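Local atomic coordinates of D-hydantoinase (Ralstonia pickettii, PDB entry 1NFG), a protein that probably catalyses the stereospecific hydrolysis of the cyclic amide bond of D-hydantoin derivatives, with two zinc ions bound in each subunit. Residues D90-D95 and A105-M110; E135-P140 and L168-K173; A301-V306 and L358-E363; L344-Q349 and S413-H418; V214-T219 and L244-R249. All blocks are in the same frame, centred on the assembly; numbering follows the deposited sequence.

Contact 1: D90-D95 and A105-M110; sequences DFCQQD and AKWDGM
C92 and W107 bring the two backbones nearest, CA to CA 6.3 Å, where helix 105-110 runs back over strand 90-93 at 131° with their axes 8.6 Å apart. This is the strand-to-helix half of a beta-alpha-beta unit of the TIM barrel, completed by strand 118-124. Large and flat, W107 suits the seam because its indole lies along the strand's backbone: C92 CA sits over the five-membered ring, 3.6 Å from its centroid, a CH-pi contact. The small thiol of C92, turned anti to the backbone N (chi1 173°), brings SG to 3.8 Å from W107 CG, an oblique sulfur-aromatic contact. Further along the same face, Q93 N stands over the six-membered ring.

At the indole edge, W107 NE1 donates to the anti lone pair of D90 OD2 (2.9 Å), with carboxylate and ring nearly coplanar. The other oxygen, D90 OD1, accepts from V60 N and T58 OG1, so both ends of the carboxylate are held. F91 points the other way, against the zinc ligands H57 and H59. Farther out, the extended K106 reaches D95, with K106 NZ 3.5 Å from D95 OD2 in a salt bridge.

Contact 2: E135-P140 and L168-K173; sequences ELEVLP and LDKAVK
K170 carries this contact, its aliphatic stem laid against L136 and its ammonium group joined to E137. Along helix 161-174, L168 comes first, a leucine directed inward onto V178 of the strand that follows. D169 lies on the outer surface, where an acid can serve two partners: D169 OD1 pairs with K173 NZ one turn on at 3.1 Å, and OD2 bonds the hydroxyl of Y190 of a second subunit.

At K170 the helix meets the loop. K170 CB lies 3.8 Å from L136 CD1, and the leucine suits this buried spot because its branch also packs on F147 and L100. K170 then bends at chi2 (-58°), which swings the rest of its chain across E137 at about a right angle and brings K170 NZ to 2.7 Å from E137 OE2. The ammonium approaches the oxygen from its anti side, 24° out of the carboxylate plane, completing a salt bridge. E137 is itself bent at chi2, and E134 OE2 forms a second salt bridge with K170 NZ, so two acids hold one lysine; their charges would probably favour its protonated form. In the TIM barrel of this amidohydrolase, the pairing ties an outer helix to the loop that follows helix 130-135, well away from the zinc site.

A171, small and buried, packs beside V178. V172 leans on A231. K173, extended toward its partner D169, ends the segment; its NZ remains 6.0 Å from E137 OE2, where any attraction is probably weak.

Contact 3: A301-V306 and L358-E363; sequences ALRNGV and LTQFVE
The close part of this contact is a single amide: Q360 reaches from helix 358-372 to the carbonyl of R303, Q360 NE2 to R303 O 3.0 Å, with an N-H...O angle of 153°. The oxygen lies nearly in the plane of the glutamine amide, but the donor stands well above the carbonyl plane and so is not directed at a lone pair. Glutamine suits the place because it is long enough to span segments whose nearest CA atoms, those of R303 and Q360, are 7.7 Å apart; with chi2 at 178° the chain is stretched out to do so. Beside the aliphatic part of the arginine, Q360 OE1 lies 4.2 Å from R303 CG.

The carbonyl is available because the helix is ending. G305 has a positive phi (74°), suited to glycine, and closes a Schellman motif in which V306 N bonds A301 O at 2.9 Å and G305 N bonds L302 O at 2.7 Å. Both helices belong to the outer layer of the TIM barrel, and the glutamine bonds a carbonyl at the C-terminal end of the neighbouring helix.

Elsewhere the fit is loose. E363 OE2 stays 5.4 Å from G305 CA, and G305 O turns instead to R368 NH1. The R303 chain leads away, bends at chi3 and gives NH1 to N300 OD1. On this partly exposed side a third subunit approaches, and N304 OD1 accepts from its K251 NZ.

Contact 4: L344-Q349 and S413-H418; sequences LMMVYQ and SSYEGH
M346 of helix 343-352 lies on the ring of Y415 in a Met-aromatic contact, joining the loop before strand 419-429 to helix 343-352 of this TIM-barrel enzyme. Methionine suits the site: its flexible thioether can be bent to follow a ring, here at both chi2 (-62°) and chi3, and the two side chains run past each other in opposite senses.

The CH-pi part comes from M346 CG, which stands almost squarely over the ring, 4.0 Å from the Y415 centroid. S414 CB lies beyond the opposite face, toward its margin. The sulfur part is oblique. M346 SD reaches 3.8 Å from Y415 CD1 and, more loosely, 4.3 Å from H418 ND1, and it thus touches both aromatic residues of the loop.

No hydrogen bond crosses between the segments; polar bonds instead shape each one. The loop forms a type I turn from S413 to E416 and then a type II turn from Y415 to H418, in which G417 takes a positive phi that suits glycine. In the helix, Q349 NE2 bonds M345 O at 3.0 Å. S413 opens the loop with an ST turn, its OG accepting from Y415 N at 3.2 Å while also bonding E342 OE2.

Contact 5: V214-T219 and L244-R249; sequences VEAEAT and LEEVMR
E215 O is gripped twice by T219, a residue facing helix 241-253: it accepts T219 N at 2.9 Å and T219 OG1 at 2.9 Å. The hydroxyl comes from well above the carbonyl plane. With chi1 at -62°, OG1 is tucked beside the backbone N and CG2 is set anti to it, which turns the methyl toward the neighbouring helix. Threonine fits because one branch satisfies its own polarity inside the helix while the other packs.

T219 CG2 lies 3.9 Å from V247 CG2 and 4.1 Å from E246 CB. One turn earlier A216, with no more than a methyl, lets E246 lie close, E246 CG being 3.7 Å from A216 O. Segments 214-219 and 244-249 run nearly parallel, with axes 8.8 Å apart and a crossing angle of -19°, as neighbours on the outside of a TIM barrel do; strand 233-235 lies between them in the chain.

Against 214-219, E246 uses its methylene groups. A bend at chi2 (-64°) carries the carboxylate off to charged partners: E246 OE1 is weakly bonded to R249 NH1 of its own helix at 3.4 Å, and OE2 forms a salt bridge with R249 NH1 of the second subunit. The reverse pair forms as well, and E245 OE2 bonds R249 NH2 of that subunit.

The chemistry therefore divides the work, with apolar carbons joining the two helices inside the chain and the buried glutamate's charge, probably stabilised by both arginines, shared between its own R249 and that of the second subunit.

The contacts sit around one TIM barrel. Contacts 3 and 4 touch, with F361 CD1 3.8 Å from V347 CG1, as helices 343-352 and 358-372 are consecutive. Contact 3 also meets contact 5, where A301 CB is 3.8 Å from L244 CD2, so 5, 3 and 4 pack continuously. Contacts 1 and 2 are separate, their nearest atoms about 6 Å apart, although the loop of contact 2 leans on contact 1's helix. Contacts 1 and 4 lie on opposite sides of the chain's centre. Contact 1 comes nearest the metals: about 5 Å separates the F91 side chain from a zinc ion, against about 11 Å for the T219 side chain and 13 Å for that of Y415.

Contact 1: D90-D95 and A105-M110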
# COMPACT_ATOMS: atom_id res chain seq x y z
N ASP A 90 4.96 0.76 35.64
CA ASP A 90 4.66 -0.66 35.71
C ASP A 90 3.20 -0.92 35.38
O ASP A 90 2.35 -0.03 35.52
CB ASP A 90 4.98 -1.18 37.11
CG ASP A 90 5.26 -2.67 37.13
OD1 ASP A 90 6.29 -3.10 36.58
OD2 ASP A 90 4.45 -3.41 37.72
N PHE A 91 2.92 -2.14 34.94
CA PHE A 91 1.56 -2.53 34.61
C PHE A 91 0.88 -3.13 35.82
O PHE A 91 1.15 -4.27 36.20
CB PHE A 91 1.57 -3.54 33.45
CG PHE A 91 1.69 -2.90 32.09
CD1 PHE A 91 0.60 -2.24 31.53
CD2 PHE A 91 2.90 -2.92 31.40
CE1 PHE A 91 0.71 -1.60 30.29
CE2 PHE A 91 3.02 -2.28 30.17
CZ PHE A 91 1.92 -1.62 29.61
N CYS A 92 0.02 -2.34 36.45
CA CYS A 92 -0.74 -2.78 37.61
C CYS A 92 -1.79 -3.74 37.07
O CYS A 92 -2.68 -3.35 36.30
CB CYS A 92 -1.41 -1.58 38.29
SG CYS A 92 -2.54 -1.99 39.64
N GLN A 93 -1.70 -5.00 37.47
CA GLN A 93 -2.61 -6.03 36.98
C GLN A 93 -3.81 -6.38 37.87
O GLN A 93 -3.65 -6.77 39.02
CB GLN A 93 -1.83 -7.30 36.68
CG GLN A 93 -2.64 -8.32 35.89
CD GLN A 93 -1.81 -9.52 35.48
OE1 GLN A 93 -1.39 -10.31 36.32
NE2 GLN A 93 -1.57 -9.65 34.18
N GLN A 94 -5.01 -6.26 37.31
CA GLN A 94 -6.23 -6.59 38.03
C GLN A 94 -6.31 -8.11 38.20
O GLN A 94 -5.75 -8.86 37.41
CB GLN A 94 -7.46 -6.12 37.25
CG GLN A 94 -8.77 -6.78 37.65
CD GLN A 94 -9.90 -6.48 36.67
OE1 GLN A 94 -9.71 -6.57 35.46
NE2 GLN A 94 -11.07 -6.14 37.19
N ASP A 95 -6.98 -8.54 39.26
CA ASP A 95 -7.16 -9.97 39.52
C ASP A 95 -8.60 -10.28 39.17
O ASP A 95 -9.50 -9.52 39.52
CB ASP A 95 -6.90 -10.27 40.99
CG ASP A 95 -5.44 -10.12 41.36
OD1 ASP A 95 -4.61 -10.90 40.85
OD2 ASP A 95 -5.12 -9.21 42.16
N ALA A 105 -4.24 -0.79 45.13
CA ALA A 105 -3.85 -0.95 46.53
C ALA A 105 -2.80 -2.05 46.64
O ALA A 105 -1.81 -1.90 47.36
CB ALA A 105 -5.07 -1.32 47.37
N LYS A 106 -3.01 -3.15 45.92
CA LYS A 106 -2.07 -4.25 45.94
C LYS A 106 -0.71 -3.81 45.41
O LYS A 106 0.34 -4.19 45.94
CB LYS A 106 -2.59 -5.41 45.10
CG LYS A 106 -1.66 -6.61 45.06
CD LYS A 106 -2.31 -7.75 44.30
CE LYS A 106 -1.44 -9.01 44.34
NZ LYS A 106 -2.18 -10.19 43.79
N TRP A 107 -0.74 -2.98 44.36
CA TRP A 107 0.49 -2.49 43.77
C TRP A 107 1.21 -1.57 44.75
O TRP A 107 2.41 -1.72 44.97
CB TRP A 107 0.20 -1.78 42.43
CG TRP A 107 0.85 -2.51 41.28
CD1 TRP A 107 1.95 -2.11 40.57
CD2 TRP A 107 0.56 -3.84 40.84
NE1 TRP A 107 2.37 -3.11 39.74
CE2 TRP A 107 1.54 -4.19 39.88
CE3 TRP A 107 -0.42 -4.78 41.18
CZ2 TRP A 107 1.56 -5.44 39.26
CZ3 TRP A 107 -0.40 -6.03 40.56
CH2 TRP A 107 0.59 -6.35 39.61
N ASP A 108 0.47 -0.64 45.35
CA ASP A 108 1.07 0.24 46.34
C ASP A 108 1.79 -0.60 47.40
O ASP A 108 2.88 -0.25 47.85
CB ASP A 108 0.01 1.11 47.01
CG ASP A 108 -0.54 2.17 46.08
OD1 ASP A 108 0.24 2.73 45.28
OD2 ASP A 108 -1.76 2.46 46.17
N GLY A 109 1.18 -1.72 47.78
CA GLY A 109 1.81 -2.57 48.76
C GLY A 109 3.17 -3.03 48.30
O GLY A 109 4.12 -3.08 49.07
N MET A 110 3.27 -3.35 47.01
CA MET A 110 4.54 -3.82 46.45
C MET A 110 5.56 -2.71 46.21
O MET A 110 6.76 -2.92 46.42
CB MET A 110 4.28 -4.54 45.14
CG MET A 110 3.48 -5.82 45.26
SD MET A 110 3.04 -6.48 43.62
CE MET A 110 1.51 -5.64 43.40

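Contact 2: E135-P140 and L168-K173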
# COMPACT_ATOMS: atom_id res chain seq x y z
N GLU A 135 -15.05 1.97 36.89
CA GLU A 135 -13.93 2.45 37.70
C GLU A 135 -12.97 3.29 36.85
O GLU A 135 -12.22 4.12 37.38
CB GLU A 135 -13.14 1.29 38.32
CG GLU A 135 -13.78 0.62 39.52
CD GLU A 135 -12.84 -0.38 40.19
OE1 GLU A 135 -11.96 0.03 40.99
OE2 GLU A 135 -12.97 -1.59 39.90
N LEU A 136 -12.97 3.06 35.54
CA LEU A 136 -12.10 3.81 34.65
C LEU A 136 -12.45 5.29 34.70
O LEU A 136 -11.72 6.13 34.19
CB LEU A 136 -12.23 3.27 33.22
CG LEU A 136 -11.83 1.80 33.04
CD1 LEU A 136 -12.14 1.39 31.61
CD2 LEU A 136 -10.35 1.59 33.36
N GLU A 137 -13.59 5.60 35.31
CA GLU A 137 -14.03 6.99 35.44
C GLU A 137 -13.37 7.58 36.67
O GLU A 137 -13.42 8.79 36.89
CB GLU A 137 -15.55 7.05 35.59
CG GLU A 137 -16.31 6.58 34.36
CD GLU A 137 -16.89 7.73 33.56
OE1 GLU A 137 -16.31 8.84 33.59
OE2 GLU A 137 -17.92 7.53 32.88
N VAL A 138 -12.73 6.72 37.46
CA VAL A 138 -12.08 7.15 38.70
C VAL A 138 -10.55 7.13 38.69
O VAL A 138 -9.93 8.12 39.05
CB VAL A 138 -12.57 6.27 39.88
CG1 VAL A 138 -11.83 6.65 41.16
CG2 VAL A 138 -14.07 6.44 40.06
N LEU A 139 -9.96 6.01 38.29
CA LEU A 139 -8.50 5.89 38.26
C LEU A 139 -7.74 7.09 37.70
O LEU A 139 -6.71 7.48 38.24
CB LEU A 139 -8.09 4.62 37.51
CG LEU A 139 -7.79 3.41 38.41
CD1 LEU A 139 -9.02 3.05 39.21
CD2 LEU A 139 -7.34 2.24 37.57
N PRO A 140 -8.23 7.68 36.59
CA PRO A 140 -7.54 8.84 36.01
C PRO A 140 -7.20 9.91 37.04
O PRO A 140 -6.06 10.36 37.10
CB PRO A 140 -8.53 9.33 34.96
CG PRO A 140 -9.09 8.04 34.46
CD PRO A 140 -9.35 7.26 35.73
N LEU A 168 -12.09 1.83 25.06
CA LEU A 168 -11.76 2.97 24.21
C LEU A 168 -12.72 4.10 24.51
O LEU A 168 -12.33 5.27 24.58
CB LEU A 168 -11.87 2.61 22.72
CG LEU A 168 -10.66 2.23 21.84
CD1 LEU A 168 -9.36 2.69 22.48
CD2 LEU A 168 -10.64 0.74 21.62
N ASP A 169 -13.98 3.75 24.72
CA ASP A 169 -15.00 4.75 25.00
C ASP A 169 -14.80 5.45 26.35
O ASP A 169 -14.95 6.67 26.44
CB ASP A 169 -16.39 4.10 24.93
CG ASP A 169 -17.50 5.10 25.03
OD1 ASP A 169 -17.85 5.49 26.17
OD2 ASP A 169 -18.02 5.52 23.98
N LYS A 170 -14.45 4.69 27.38
CA LYS A 170 -14.21 5.26 28.70
C LYS A 170 -12.97 6.15 28.69
O LYS A 170 -12.94 7.20 29.35
CB LYS A 170 -14.03 4.15 29.74
CG LYS A 170 -15.32 3.55 30.26
CD LYS A 170 -16.19 4.62 30.90
CE LYS A 170 -17.43 4.02 31.56
NZ LYS A 170 -18.40 5.07 31.99
N ALA A 171 -11.95 5.74 27.95
CA ALA A 171 -10.71 6.50 27.85
C ALA A 171 -10.97 7.87 27.22
O ALA A 171 -10.42 8.88 27.66
CB ALA A 171 -9.71 5.74 27.02
N VAL A 172 -11.82 7.91 26.20
CA VAL A 172 -12.13 9.19 25.56
C VAL A 172 -12.85 10.11 26.53
O VAL A 172 -12.60 11.32 26.56
CB VAL A 172 -13.02 8.99 24.30
CG1 VAL A 172 -13.63 10.32 23.89
CG2 VAL A 172 -12.18 8.45 23.17
N LYS A 173 -13.74 9.55 27.34
CA LYS A 173 -14.48 10.36 28.30
C LYS A 173 -13.64 10.86 29.46
O LYS A 173 -13.85 11.96 29.95
CB LYS A 173 -15.69 9.57 28.81
CG LYS A 173 -16.71 9.32 27.70
CD LYS A 173 -17.87 8.43 28.12
CE LYS A 173 -18.84 8.28 26.94
NZ LYS A 173 -20.04 7.45 27.26

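Contact 3: A301-V306 and L358-E363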
# COMPACT_ATOMS: atom_id res chain seq x y z
N ALA A 301 12.35 2.88 11.19
CA ALA A 301 11.16 3.53 11.71
C ALA A 301 11.55 4.45 12.86
O ALA A 301 11.01 5.55 12.99
CB ALA A 301 10.16 2.49 12.18
N LEU A 302 12.49 4.00 13.69
CA LEU A 302 12.96 4.80 14.81
C LEU A 302 13.58 6.09 14.27
O LEU A 302 13.18 7.19 14.67
CB LEU A 302 14.02 4.05 15.62
CG LEU A 302 13.71 3.37 16.96
CD1 LEU A 302 12.26 3.53 17.34
CD2 LEU A 302 14.10 1.90 16.88
N ARG A 303 14.53 5.95 13.36
CA ARG A 303 15.22 7.08 12.76
C ARG A 303 14.26 8.06 12.10
O ARG A 303 14.54 9.26 12.04
CB ARG A 303 16.25 6.61 11.73
CG ARG A 303 17.16 7.74 11.25
CD ARG A 303 18.16 7.29 10.19
NE ARG A 303 17.55 7.09 8.88
CZ ARG A 303 17.16 5.92 8.40
NH1 ARG A 303 17.32 4.81 9.13
NH2 ARG A 303 16.61 5.84 7.20
N ASN A 304 13.14 7.56 11.61
CA ASN A 304 12.15 8.42 10.98
C ASN A 304 11.15 8.99 11.98
O ASN A 304 10.22 9.71 11.60
CB ASN A 304 11.43 7.65 9.87
CG ASN A 304 12.27 7.55 8.61
OD1 ASN A 304 12.56 8.57 7.96
ND2 ASN A 304 12.66 6.34 8.25
N GLY A 305 11.34 8.65 13.25
CA GLY A 305 10.47 9.16 14.30
C GLY A 305 9.07 8.58 14.40
O GLY A 305 8.15 9.22 14.90
N VAL A 306 8.91 7.34 13.94
CA VAL A 306 7.62 6.69 13.97
C VAL A 306 7.16 6.31 15.39
O VAL A 306 6.05 6.65 15.79
CB VAL A 306 7.64 5.42 13.10
CG1 VAL A 306 6.33 4.67 13.20
CG2 VAL A 306 7.93 5.80 11.66
N LEU A 358 22.40 10.80 18.33
CA LEU A 358 22.65 10.96 19.76
C LEU A 358 21.46 11.64 20.41
O LEU A 358 21.03 11.30 21.51
CB LEU A 358 23.89 11.81 19.98
CG LEU A 358 24.24 12.12 21.44
CD1 LEU A 358 24.77 10.86 22.13
CD2 LEU A 358 25.30 13.21 21.48
N THR A 359 20.93 12.62 19.70
CA THR A 359 19.80 13.39 20.17
C THR A 359 18.50 12.58 20.17
O THR A 359 17.64 12.78 21.03
CB THR A 359 19.69 14.68 19.31
OG1 THR A 359 19.83 15.81 20.17
CG2 THR A 359 18.37 14.74 18.55
N GLN A 360 18.35 11.66 19.21
CA GLN A 360 17.16 10.82 19.15
C GLN A 360 17.18 9.80 20.28
O GLN A 360 16.14 9.39 20.78
CB GLN A 360 17.07 10.10 17.80
CG GLN A 360 16.75 11.00 16.63
CD GLN A 360 16.73 10.27 15.30
OE1 GLN A 360 17.67 9.54 14.96
NE2 GLN A 360 15.65 10.46 14.54
N PHE A 361 18.39 9.37 20.66
CA PHE A 361 18.55 8.42 21.74
C PHE A 361 17.77 8.92 22.96
O PHE A 361 16.96 8.20 23.54
CB PHE A 361 20.02 8.29 22.10
CG PHE A 361 20.27 7.53 23.38
CD1 PHE A 361 20.10 6.15 23.43
CD2 PHE A 361 20.68 8.21 24.52
CE1 PHE A 361 20.35 5.45 24.62
CE2 PHE A 361 20.93 7.52 25.71
CZ PHE A 361 20.76 6.14 25.75
N VAL A 362 18.02 10.17 23.34
CA VAL A 362 17.35 10.78 24.48
C VAL A 362 15.85 10.89 24.25
O VAL A 362 15.05 10.61 25.14
CB VAL A 362 17.93 12.18 24.79
CG1 VAL A 362 17.16 12.84 25.95
CG2 VAL A 362 19.41 12.06 25.13
N GLU A 363 15.46 11.29 23.04
CA GLU A 363 14.04 11.41 22.72
C GLU A 363 13.31 10.10 22.98
O GLU A 363 12.30 10.06 23.68
CB GLU A 363 13.86 11.80 21.24
CG GLU A 363 12.42 11.62 20.73
CD GLU A 363 12.29 11.75 19.22
OE1 GLU A 363 13.24 11.41 18.48
OE2 GLU A 363 11.21 12.18 18.76

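Contact 4: L344-Q349 and S413-H418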
# COMPACT_ATOMS: atom_id res chain seq x y z
N LEU A 344 18.90 1.13 28.09
CA LEU A 344 19.66 2.27 27.58
C LEU A 344 20.94 1.90 26.84
O LEU A 344 21.15 2.35 25.71
CB LEU A 344 20.00 3.25 28.71
CG LEU A 344 18.89 4.05 29.41
CD1 LEU A 344 19.36 5.46 29.61
CD2 LEU A 344 17.63 4.05 28.59
N MET A 345 21.79 1.10 27.45
CA MET A 345 23.03 0.72 26.79
C MET A 345 22.78 0.13 25.41
O MET A 345 23.42 0.51 24.43
CB MET A 345 23.83 -0.27 27.63
CG MET A 345 24.53 0.36 28.83
SD MET A 345 25.54 -0.84 29.73
CE MET A 345 24.25 -1.78 30.57
N MET A 346 21.83 -0.80 25.35
CA MET A 346 21.48 -1.46 24.09
C MET A 346 20.96 -0.48 23.04
O MET A 346 21.38 -0.52 21.89
CB MET A 346 20.45 -2.56 24.35
CG MET A 346 21.00 -3.73 25.13
SD MET A 346 22.33 -4.56 24.24
CE MET A 346 23.66 -3.81 24.94
N VAL A 347 20.04 0.39 23.43
CA VAL A 347 19.50 1.36 22.49
C VAL A 347 20.61 2.33 22.07
O VAL A 347 20.69 2.73 20.91
CB VAL A 347 18.33 2.16 23.11
CG1 VAL A 347 17.95 3.33 22.21
CG2 VAL A 347 17.14 1.24 23.33
N TYR A 348 21.47 2.68 23.03
CA TYR A 348 22.57 3.60 22.77
C TYR A 348 23.54 3.07 21.71
O TYR A 348 24.16 3.85 20.98
CB TYR A 348 23.36 3.88 24.06
CG TYR A 348 24.48 4.88 23.87
CD1 TYR A 348 24.22 6.25 23.77
CD2 TYR A 348 25.81 4.46 23.72
CE1 TYR A 348 25.23 7.17 23.52
CE2 TYR A 348 26.83 5.37 23.47
CZ TYR A 348 26.53 6.72 23.36
OH TYR A 348 27.53 7.61 23.07
N GLN A 349 23.68 1.75 21.61
CA GLN A 349 24.58 1.20 20.61
C GLN A 349 24.12 1.63 19.22
O GLN A 349 24.90 1.64 18.27
CB GLN A 349 24.63 -0.33 20.71
CG GLN A 349 25.08 -0.83 22.06
CD GLN A 349 26.37 -0.17 22.52
OE1 GLN A 349 27.44 -0.41 21.94
NE2 GLN A 349 26.28 0.66 23.55
N SER A 413 20.81 -13.02 31.37
CA SER A 413 20.55 -11.76 30.68
C SER A 413 20.21 -12.06 29.22
O SER A 413 20.77 -12.98 28.62
CB SER A 413 21.77 -10.86 30.73
OG SER A 413 21.56 -9.70 29.93
N SER A 414 19.27 -11.29 28.66
CA SER A 414 18.86 -11.48 27.28
C SER A 414 19.97 -11.02 26.34
O SER A 414 19.99 -11.36 25.16
CB SER A 414 17.60 -10.68 26.99
OG SER A 414 16.57 -10.99 27.92
N TYR A 415 20.90 -10.24 26.89
CA TYR A 415 22.00 -9.70 26.12
C TYR A 415 23.35 -10.20 26.62
O TYR A 415 24.37 -9.51 26.51
CB TYR A 415 21.93 -8.17 26.19
CG TYR A 415 20.55 -7.68 25.84
CD1 TYR A 415 20.12 -7.63 24.52
CD2 TYR A 415 19.64 -7.34 26.85
CE1 TYR A 415 18.80 -7.28 24.20
CE2 TYR A 415 18.32 -6.99 26.54
CZ TYR A 415 17.91 -6.96 25.21
OH TYR A 415 16.62 -6.61 24.90
N GLU A 416 23.35 -11.41 27.16
CA GLU A 416 24.57 -12.01 27.66
C GLU A 416 25.58 -12.12 26.52
O GLU A 416 25.27 -12.65 25.45
CB GLU A 416 24.28 -13.40 28.22
CG GLU A 416 25.49 -14.13 28.80
CD GLU A 416 26.05 -13.45 30.04
OE1 GLU A 416 25.26 -13.16 30.96
OE2 GLU A 416 27.28 -13.23 30.09
N GLY A 417 26.78 -11.59 26.74
CA GLY A 417 27.81 -11.65 25.72
C GLY A 417 27.96 -10.44 24.82
O GLY A 417 28.98 -10.31 24.16
N HIS A 418 26.97 -9.56 24.78
CA HIS A 418 27.06 -8.38 23.92
C HIS A 418 28.11 -7.37 24.38
O HIS A 418 28.16 -7.00 25.55
CB HIS A 418 25.71 -7.66 23.81
CG HIS A 418 24.68 -8.41 23.01
ND1 HIS A 418 24.00 -7.84 21.96
CD2 HIS A 418 24.20 -9.67 23.14
CE1 HIS A 418 23.13 -8.72 21.48
NE2 HIS A 418 23.24 -9.84 22.17

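Contact 5: V214-T219 and L244-R249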
# COMPACT_ATOMS: atom_id res chain seq x y z
N VAL A 214 -0.44 -13.09 12.91
CA VAL A 214 -1.18 -13.11 14.16
C VAL A 214 -1.12 -11.72 14.81
O VAL A 214 -2.12 -11.20 15.30
CB VAL A 214 -0.59 -14.15 15.14
CG1 VAL A 214 -1.29 -14.05 16.49
CG2 VAL A 214 -0.76 -15.54 14.56
N GLU A 215 0.07 -11.13 14.80
CA GLU A 215 0.27 -9.80 15.36
C GLU A 215 -0.39 -8.74 14.48
O GLU A 215 -1.16 -7.90 14.95
CB GLU A 215 1.77 -9.49 15.51
CG GLU A 215 2.08 -8.21 16.27
CD GLU A 215 3.58 -7.95 16.43
OE1 GLU A 215 4.35 -8.93 16.46
OE2 GLU A 215 3.97 -6.76 16.54
N ALA A 216 -0.07 -8.78 13.18
CA ALA A 216 -0.59 -7.81 12.22
C ALA A 216 -2.11 -7.65 12.28
O ALA A 216 -2.61 -6.54 12.44
CB ALA A 216 -0.16 -8.20 10.81
N GLU A 217 -2.82 -8.76 12.17
CA GLU A 217 -4.28 -8.74 12.19
C GLU A 217 -4.80 -8.02 13.44
O GLU A 217 -5.55 -7.04 13.33
CB GLU A 217 -4.82 -10.18 12.15
CG GLU A 217 -6.34 -10.31 11.98
CD GLU A 217 -7.11 -9.85 13.20
OE1 GLU A 217 -6.89 -10.43 14.30
OE2 GLU A 217 -7.92 -8.90 13.07
N ALA A 218 -4.40 -8.49 14.61
CA ALA A 218 -4.83 -7.89 15.87
C ALA A 218 -4.52 -6.40 15.89
O ALA A 218 -5.37 -5.58 16.28
CB ALA A 218 -4.15 -8.59 17.03
N THR A 219 -3.32 -6.05 15.47
CA THR A 219 -2.93 -4.65 15.43
C THR A 219 -3.94 -3.87 14.60
O THR A 219 -4.51 -2.87 15.06
CB THR A 219 -1.53 -4.51 14.83
OG1 THR A 219 -0.58 -5.19 15.66
CG2 THR A 219 -1.15 -3.04 14.72
N LEU A 244 3.85 -3.27 11.83
CA LEU A 244 4.21 -1.86 11.75
C LEU A 244 3.44 -1.23 10.60
O LEU A 244 2.94 -0.10 10.71
CB LEU A 244 5.71 -1.69 11.52
CG LEU A 244 6.20 -0.26 11.25
CD1 LEU A 244 5.69 0.71 12.31
CD2 LEU A 244 7.72 -0.24 11.21
N GLU A 245 3.32 -1.97 9.51
CA GLU A 245 2.61 -1.47 8.34
C GLU A 245 1.18 -1.07 8.67
O GLU A 245 0.67 -0.06 8.16
CB GLU A 245 2.62 -2.52 7.24
CG GLU A 245 2.14 -1.98 5.91
CD GLU A 245 2.20 -3.01 4.80
OE1 GLU A 245 3.17 -3.81 4.77
OE2 GLU A 245 1.27 -3.02 3.96
N GLU A 246 0.51 -1.86 9.51
CA GLU A 246 -0.87 -1.56 9.88
C GLU A 246 -0.91 -0.27 10.69
O GLU A 246 -1.83 0.55 10.53
CB GLU A 246 -1.46 -2.71 10.69
CG GLU A 246 -1.58 -4.03 9.94
CD GLU A 246 -2.54 -3.97 8.75
OE1 GLU A 246 -3.31 -2.99 8.65
OE2 GLU A 246 -2.51 -4.90 7.93
N VAL A 247 0.07 -0.08 11.57
CA VAL A 247 0.13 1.13 12.38
C VAL A 247 0.24 2.30 11.43
O VAL A 247 -0.48 3.30 11.54
CB VAL A 247 1.37 1.11 13.31
CG1 VAL A 247 1.57 2.48 13.95
CG2 VAL A 247 1.19 0.04 14.38
N MET A 248 1.15 2.15 10.47
CA MET A 248 1.37 3.18 9.48
C MET A 248 0.10 3.49 8.68
O MET A 248 -0.25 4.66 8.47
CB MET A 248 2.51 2.76 8.57
CG MET A 248 3.63 3.77 8.52
SD MET A 248 4.33 4.19 10.13
CE MET A 248 5.94 3.36 9.99
N ARG A 249 -0.62 2.45 8.26
CA ARG A 249 -1.84 2.67 7.49
C ARG A 249 -2.86 3.42 8.34
O ARG A 249 -3.54 4.32 7.85
CB ARG A 249 -2.43 1.34 7.00
CG ARG A 249 -1.49 0.55 6.11
CD ARG A 249 -2.02 -0.82 5.74
NE ARG A 249 -2.97 -0.75 4.64
CZ ARG A 249 -4.22 -1.20 4.72
NH1 ARG A 249 -4.67 -1.74 5.84
NH2 ARG A 249 -5.02 -1.10 3.67